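Local coordinates for DUF7790 domain-containing protein (Leptospira interrogans serogroup Icterohaemorrhagiae serovar copenhageni, PDB 6ULO) that is of unknown function but carries a domain of the NADP-Rossmann clan and is probably tethered to a membrane by a transmembrane helix, at residues A[95-109]-A[131-145]. Numbering follows the deposited sequence.
Sequences IVVHANTITILFLQK and LIQVSFSDPEVYKKV
Leu131 meets Leu105 tip to tip, its CG 4.1 Å from Leu105 CD2, while its CD2 also reaches the CG of Lys109 and lies obliquely against the Phe106 ring. Lys109 packs on the leucine through its CB and CG. One residue on, Ile132 CD1 touches both Ile102 CG2 and Phe106 CZ, 4.2 Å from each; Trp120 meets the Phe106 ring edge-to-face. Ser135 turns its hydroxyl back to Leu131 O, a 2.7 Å bond from OG that stands above the carbonyl plane, and both methyls of Leu105 rest against that OG. Phe136 follows, its ring touching Leu105 CD2 obliquely and meeting Thr101 CG2 at the edge. Helix 94-109 follows strand 86-91 of the Rossmann-like sheet, and a neighbouring flank, with Val97, Thr101 and Ile104, rests on Pro193 of strand 191-195; helices 125-135 and 139-166 pack across it, the short 139-145 axis at 97° to it. Val141 brings CG1 within 3.6 Å of His98 CE1. Tyr142 then points the edge of its ring at the imidazole face of His98, an edge-to-face pair with planes at 61°, and Phe136 CE1 sits over the centre of one face of the phenol ring, with Val141 CG1 against the other. Ile102 CD1 comes up against Tyr142 O. Finally Val145 enters as a knob into the hole formed by Ile95, His98, Ala99 and Ile102: CG1, anti to the backbone N (chi1 171°), presses on Ala99 CB at 3.8 Å, and CG2 reaches the CB of His98 at 3.9 Å.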
loop_
_atom_site.group_PDB
_atom_site.type_symbol
_atom_site.label_atom_id
_atom_site.label_comp_id
_atom_site.label_asym_id
_atom_site.label_seq_id
_atom_site.Cartn_x
_atom_site.Cartn_y
_atom_site.Cartn_z
ATOM N N ILE A 95 -5.996 -10.221 8.909
ATOM C CA ILE A 95 -6.902 -9.122 9.213
ATOM C C ILE A 95 -6.716 -7.980 8.236
ATOM O O ILE A 95 -7.684 -7.288 7.903
ATOM C CB ILE A 95 -6.808 -8.665 10.685
ATOM C CG1 ILE A 95 -8.090 -7.880 11.066
ATOM C CG2 ILE A 95 -5.561 -7.776 10.948
ATOM C CD1 ILE A 95 -8.130 -7.437 12.541
ATOM N N VAL A 96 -5.479 -7.746 7.780
ATOM C CA VAL A 96 -5.233 -6.661 6.836
ATOM C C VAL A 96 -5.866 -6.973 5.484
ATOM O O VAL A 96 -6.544 -6.134 4.890
ATOM C CB VAL A 96 -3.717 -6.417 6.714
ATOM C CG1 VAL A 96 -3.426 -5.454 5.585
ATOM C CG2 VAL A 96 -3.124 -5.908 8.015
ATOM N N VAL A 97 -5.698 -8.214 5.007
ATOM C CA VAL A 97 -6.270 -8.622 3.728
ATOM C C VAL A 97 -7.784 -8.499 3.773
ATOM O O VAL A 97 -8.404 -7.929 2.866
ATOM C CB VAL A 97 -5.800 -10.044 3.338
ATOM C CG1 VAL A 97 -6.427 -10.462 2.002
ATOM C CG2 VAL A 97 -4.259 -10.116 3.259
ATOM N N HIS A 98 -8.389 -8.945 4.873
ATOM C CA HIS A 98 -9.844 -8.901 4.973
ATOM C C HIS A 98 -10.365 -7.488 5.171
ATOM O O HIS A 98 -11.396 -7.136 4.600
ATOM C CB HIS A 98 -10.286 -9.804 6.110
ATOM C CG HIS A 98 -10.265 -11.241 5.724
ATOM N ND1 HIS A 98 -10.297 -12.265 6.641
ATOM C CD2 HIS A 98 -10.275 -11.823 4.500
ATOM C CE1 HIS A 98 -10.320 -13.421 5.998
ATOM N NE2 HIS A 98 -10.311 -13.179 4.697
ATOM N N ALA A 99 -9.674 -6.652 5.973
ATOM C CA ALA A 99 -10.129 -5.276 6.132
ATOM C C ALA A 99 -10.040 -4.542 4.802
ATOM O O ALA A 99 -10.913 -3.735 4.476
ATOM C CB ALA A 99 -9.346 -4.565 7.242
ATOM N N ASN A 100 -9.002 -4.809 4.009
ATOM C CA ASN A 100 -8.943 -4.188 2.696
ATOM C C ASN A 100 -10.107 -4.644 1.814
ATOM O O ASN A 100 -10.618 -3.867 1.000
ATOM C CB ASN A 100 -7.605 -4.501 2.030
ATOM C CG ASN A 100 -6.460 -3.681 2.592
ATOM O OD1 ASN A 100 -6.664 -2.541 3.062
ATOM N ND2 ASN A 100 -5.251 -4.215 2.519
ATOM N N THR A 101 -10.485 -5.933 1.914
ATOM C CA THR A 101 -11.627 -6.450 1.161
ATOM C C THR A 101 -12.899 -5.701 1.537
ATOM O O THR A 101 -13.702 -5.347 0.668
ATOM C CB THR A 101 -11.768 -7.948 1.431
ATOM O OG1 THR A 101 -10.592 -8.630 0.984
ATOM C CG2 THR A 101 -13.018 -8.545 0.727
ATOM N N ILE A 102 -13.082 -5.432 2.829
ATOM C CA ILE A 102 -14.217 -4.627 3.275
ATOM C C ILE A 102 -14.142 -3.220 2.700
ATOM O O ILE A 102 -15.133 -2.695 2.192
ATOM C CB ILE A 102 -14.291 -4.610 4.812
ATOM C CG1 ILE A 102 -14.534 -6.024 5.341
ATOM C CG2 ILE A 102 -15.372 -3.624 5.272
ATOM C CD1 ILE A 102 -14.316 -6.146 6.847
ATOM N N THR A 103 -12.969 -2.587 2.775
ATOM C CA THR A 103 -12.828 -1.238 2.232
ATOM C C THR A 103 -13.226 -1.184 0.756
ATOM O O THR A 103 -13.912 -0.240 0.325
ATOM C CB THR A 103 -11.390 -0.783 2.458
ATOM O OG1 THR A 103 -11.277 -0.404 3.815
ATOM C CG2 THR A 103 -10.947 0.370 1.533
ATOM N N ILE A 104 -12.825 -2.194 -0.032
ATOM C CA ILE A 104 -13.173 -2.185 -1.447
ATOM C C ILE A 104 -14.682 -2.290 -1.646
ATOM O O ILE A 104 -15.262 -1.599 -2.494
ATOM C CB ILE A 104 -12.398 -3.314 -2.160
ATOM C CG1 ILE A 104 -10.903 -2.981 -2.139
ATOM C CG2 ILE A 104 -12.928 -3.556 -3.583
ATOM C CD1 ILE A 104 -9.996 -4.171 -2.395
ATOM N N LEU A 105 -15.340 -3.164 -0.884
ATOM C CA LEU A 105 -16.797 -3.264 -0.955
ATOM C C LEU A 105 -17.438 -1.930 -0.609
ATOM O O LEU A 105 -18.361 -1.468 -1.303
ATOM C CB LEU A 105 -17.251 -4.352 0.005
ATOM C CG LEU A 105 -18.753 -4.523 0.208
ATOM C CD1 LEU A 105 -19.495 -4.926 -1.076
ATOM C CD2 LEU A 105 -18.994 -5.566 1.342
ATOM N N PHE A 106 -16.936 -1.268 0.451
ATOM C CA PHE A 106 -17.517 0.028 0.829
ATOM C C PHE A 106 -17.290 1.073 -0.259
ATOM O O PHE A 106 -18.193 1.856 -0.561
ATOM C CB PHE A 106 -16.946 0.530 2.143
ATOM C CG PHE A 106 -17.321 -0.262 3.364
ATOM C CD1 PHE A 106 -18.278 -1.270 3.338
ATOM C CD2 PHE A 106 -16.693 0.044 4.586
ATOM C CE1 PHE A 106 -18.600 -1.955 4.495
ATOM C CE2 PHE A 106 -17.008 -0.630 5.747
ATOM C CZ PHE A 106 -17.986 -1.634 5.705
ATOM N N LEU A 107 -16.115 1.085 -0.885
ATOM C CA LEU A 107 -15.870 2.006 -1.995
ATOM C C LEU A 107 -16.854 1.771 -3.129
ATOM O O LEU A 107 -17.421 2.721 -3.676
ATOM C CB LEU A 107 -14.441 1.840 -2.535
ATOM C CG LEU A 107 -13.338 2.391 -1.624
ATOM C CD1 LEU A 107 -11.980 1.832 -2.087
ATOM C CD2 LEU A 107 -13.343 3.930 -1.665
ATOM N N GLN A 108 -17.048 0.500 -3.511
ATOM C CA GLN A 108 -17.988 0.187 -4.586
ATOM C C GLN A 108 -19.375 0.750 -4.317
ATOM O O GLN A 108 -20.032 1.238 -5.235
ATOM C CB GLN A 108 -18.070 -1.326 -4.794
ATOM C CG GLN A 108 -16.770 -1.891 -5.393
ATOM C CD GLN A 108 -16.721 -3.385 -5.372
ATOM O OE1 GLN A 108 -17.440 -4.024 -4.599
ATOM N NE2 GLN A 108 -15.865 -3.953 -6.210
ATOM N N LYS A 109 -19.831 0.700 -3.068
ATOM C CA LYS A 109 -21.188 1.086 -2.741
ATOM C C LYS A 109 -21.325 2.547 -2.356
ATOM O O LYS A 109 -22.444 3.027 -2.231
ATOM C CB LYS A 109 -21.705 0.204 -1.603
ATOM C CG LYS A 109 -21.797 -1.271 -1.985
ATOM C CD LYS A 109 -22.704 -1.495 -3.161
ATOM C CE LYS A 109 -22.851 -2.986 -3.397
ATOM N NZ LYS A 109 -23.801 -3.271 -4.478
ATOM N N LEU A 131 -24.620 -4.556 4.858
ATOM C CA LEU A 131 -24.023 -4.717 3.539
ATOM C C LEU A 131 -23.066 -5.900 3.539
ATOM O O LEU A 131 -23.078 -6.726 2.612
ATOM C CB LEU A 131 -23.285 -3.442 3.151
ATOM C CG LEU A 131 -22.445 -3.492 1.881
ATOM C CD1 LEU A 131 -23.317 -3.836 0.698
ATOM C CD2 LEU A 131 -21.757 -2.143 1.666
ATOM N N ILE A 132 -22.242 -6.028 4.585
ATOM C CA ILE A 132 -21.377 -7.204 4.683
ATOM C C ILE A 132 -22.226 -8.472 4.709
ATOM O O ILE A 132 -21.897 -9.471 4.046
ATOM C CB ILE A 132 -20.450 -7.113 5.906
ATOM C CG1 ILE A 132 -19.401 -6.021 5.670
ATOM C CG2 ILE A 132 -19.787 -8.469 6.192
ATOM C CD1 ILE A 132 -18.652 -5.584 6.936
ATOM N N GLN A 133 -23.327 -8.458 5.476
ATOM C CA GLN A 133 -24.168 -9.648 5.616
ATOM C C GLN A 133 -24.639 -10.184 4.268
ATOM O O GLN A 133 -24.679 -11.403 4.060
ATOM C CB GLN A 133 -25.372 -9.318 6.503
ATOM C CG GLN A 133 -26.298 -10.508 6.763
ATOM C CD GLN A 133 -25.639 -11.585 7.610
ATOM O OE1 GLN A 133 -24.764 -11.287 8.415
ATOM N NE2 GLN A 133 -26.076 -12.825 7.465
ATOM N N VAL A 134 -25.024 -9.294 3.346
ATOM C CA VAL A 134 -25.555 -9.733 2.056
ATOM C C VAL A 134 -24.475 -10.007 1.019
ATOM O O VAL A 134 -24.803 -10.506 -0.068
ATOM C CB VAL A 134 -26.597 -8.753 1.475
ATOM C CG1 VAL A 134 -27.785 -8.625 2.408
ATOM C CG2 VAL A 134 -25.991 -7.405 1.133
ATOM N N SER A 135 -23.203 -9.698 1.305
ATOM C CA SER A 135 -22.141 -9.703 0.300
ATOM C C SER A 135 -21.252 -10.937 0.323
ATOM O O SER A 135 -20.408 -11.072 -0.566
ATOM C CB SER A 135 -21.286 -8.433 0.438
ATOM O OG SER A 135 -22.091 -7.283 0.205
ATOM N N PHE A 136 -21.431 -11.833 1.285
ATOM C CA PHE A 136 -20.572 -13.005 1.445
ATOM C C PHE A 136 -21.424 -14.185 1.865
ATOM O O PHE A 136 -22.455 -14.014 2.504
ATOM C CB PHE A 136 -19.524 -12.777 2.562
ATOM C CG PHE A 136 -18.625 -11.594 2.319
ATOM C CD1 PHE A 136 -17.472 -11.720 1.562
ATOM C CD2 PHE A 136 -18.936 -10.358 2.857
ATOM C CE1 PHE A 136 -16.650 -10.637 1.338
ATOM C CE2 PHE A 136 -18.124 -9.264 2.634
ATOM C CZ PHE A 136 -16.979 -9.419 1.882
ATOM N N SER A 137 -20.942 -15.396 1.569
ATOM C CA SER A 137 -21.558 -16.582 2.164
ATOM C C SER A 137 -21.110 -16.788 3.598
ATOM O O SER A 137 -21.815 -17.442 4.367
ATOM C CB SER A 137 -21.243 -17.851 1.353
ATOM O OG SER A 137 -21.966 -17.835 0.144
ATOM N N ASP A 138 -19.933 -16.264 3.965
ATOM C CA ASP A 138 -19.400 -16.344 5.325
ATOM C C ASP A 138 -19.217 -14.922 5.862
ATOM O O ASP A 138 -18.098 -14.484 6.172
ATOM C CB ASP A 138 -18.093 -17.137 5.396
ATOM C CG ASP A 138 -17.005 -16.638 4.434
ATOM O OD1 ASP A 138 -17.264 -15.836 3.504
ATOM O OD2 ASP A 138 -15.859 -17.125 4.621
ATOM N N PRO A 139 -20.302 -14.145 5.975
ATOM C CA PRO A 139 -20.121 -12.742 6.338
ATOM C C PRO A 139 -19.573 -12.545 7.723
ATOM O O PRO A 139 -19.007 -11.471 7.971
ATOM C CB PRO A 139 -21.544 -12.178 6.242
ATOM C CG PRO A 139 -22.429 -13.409 6.534
ATOM C CD PRO A 139 -21.723 -14.501 5.799
ATOM N N GLU A 140 -19.745 -13.496 8.648
ATOM C CA GLU A 140 -19.252 -13.263 10.003
ATOM C C GLU A 140 -17.735 -13.085 10.046
ATOM O O GLU A 140 -17.232 -12.377 10.917
ATOM C CB GLU A 140 -19.666 -14.409 10.915
ATOM C CG GLU A 140 -19.572 -14.098 12.396
ATOM C CD GLU A 140 -20.511 -12.978 12.880
ATOM O OE1 GLU A 140 -21.476 -12.575 12.190
ATOM O OE2 GLU A 140 -20.294 -12.491 14.013
ATOM N N VAL A 141 -16.990 -13.705 9.122
ATOM C CA VAL A 141 -15.547 -13.494 9.043
ATOM C C VAL A 141 -15.274 -12.005 8.930
ATOM O O VAL A 141 -14.387 -11.445 9.607
ATOM C CB VAL A 141 -14.976 -14.268 7.838
ATOM C CG1 VAL A 141 -13.543 -13.876 7.556
ATOM C CG2 VAL A 141 -15.067 -15.794 8.083
ATOM N N TYR A 142 -16.044 -11.335 8.064
ATOM C CA TYR A 142 -15.840 -9.923 7.765
ATOM C C TYR A 142 -16.486 -9.025 8.803
ATOM O O TYR A 142 -15.939 -7.958 9.097
ATOM C CB TYR A 142 -16.324 -9.626 6.335
ATOM C CG TYR A 142 -15.582 -10.515 5.357
ATOM C CD1 TYR A 142 -14.363 -10.136 4.815
ATOM C CD2 TYR A 142 -16.090 -11.798 5.029
ATOM C CE1 TYR A 142 -13.661 -11.005 3.969
ATOM C CE2 TYR A 142 -15.406 -12.648 4.214
ATOM C CZ TYR A 142 -14.215 -12.257 3.670
ATOM O OH TYR A 142 -13.575 -13.164 2.852
ATOM N N LYS A 143 -17.618 -9.434 9.395
ATOM C CA LYS A 143 -18.206 -8.630 10.462
ATOM C C LYS A 143 -17.274 -8.561 11.661
ATOM O O LYS A 143 -17.140 -7.508 12.296
ATOM C CB LYS A 143 -19.574 -9.181 10.877
ATOM C CG LYS A 143 -20.617 -9.063 9.807
ATOM C CD LYS A 143 -21.946 -9.675 10.273
ATOM C CE LYS A 143 -23.087 -8.736 10.127
ATOM N NZ LYS A 143 -24.368 -9.349 10.571
ATOM N N LYS A 144 -16.610 -9.676 11.988
ATOM C CA LYS A 144 -15.645 -9.663 13.077
ATOM C C LYS A 144 -14.500 -8.709 12.766
ATOM O O LYS A 144 -14.085 -7.926 13.621
ATOM C CB LYS A 144 -15.097 -11.072 13.303
ATOM C CG LYS A 144 -16.058 -12.063 13.957
ATOM C CD LYS A 144 -15.341 -13.406 14.120
ATOM C CE LYS A 144 -16.210 -14.433 14.768
ATOM N NZ LYS A 144 -16.797 -13.854 15.984
ATOM N N VAL A 145 -13.968 -8.772 11.543
ATOM C CA VAL A 145 -12.904 -7.848 11.139
ATOM C C VAL A 145 -13.384 -6.405 11.235
ATOM O O VAL A 145 -12.664 -5.534 11.751
ATOM C CB VAL A 145 -12.358 -8.195 9.736
ATOM C CG1 VAL A 145 -11.414 -7.082 9.249
ATOM C CG2 VAL A 145 -11.639 -9.518 9.768
#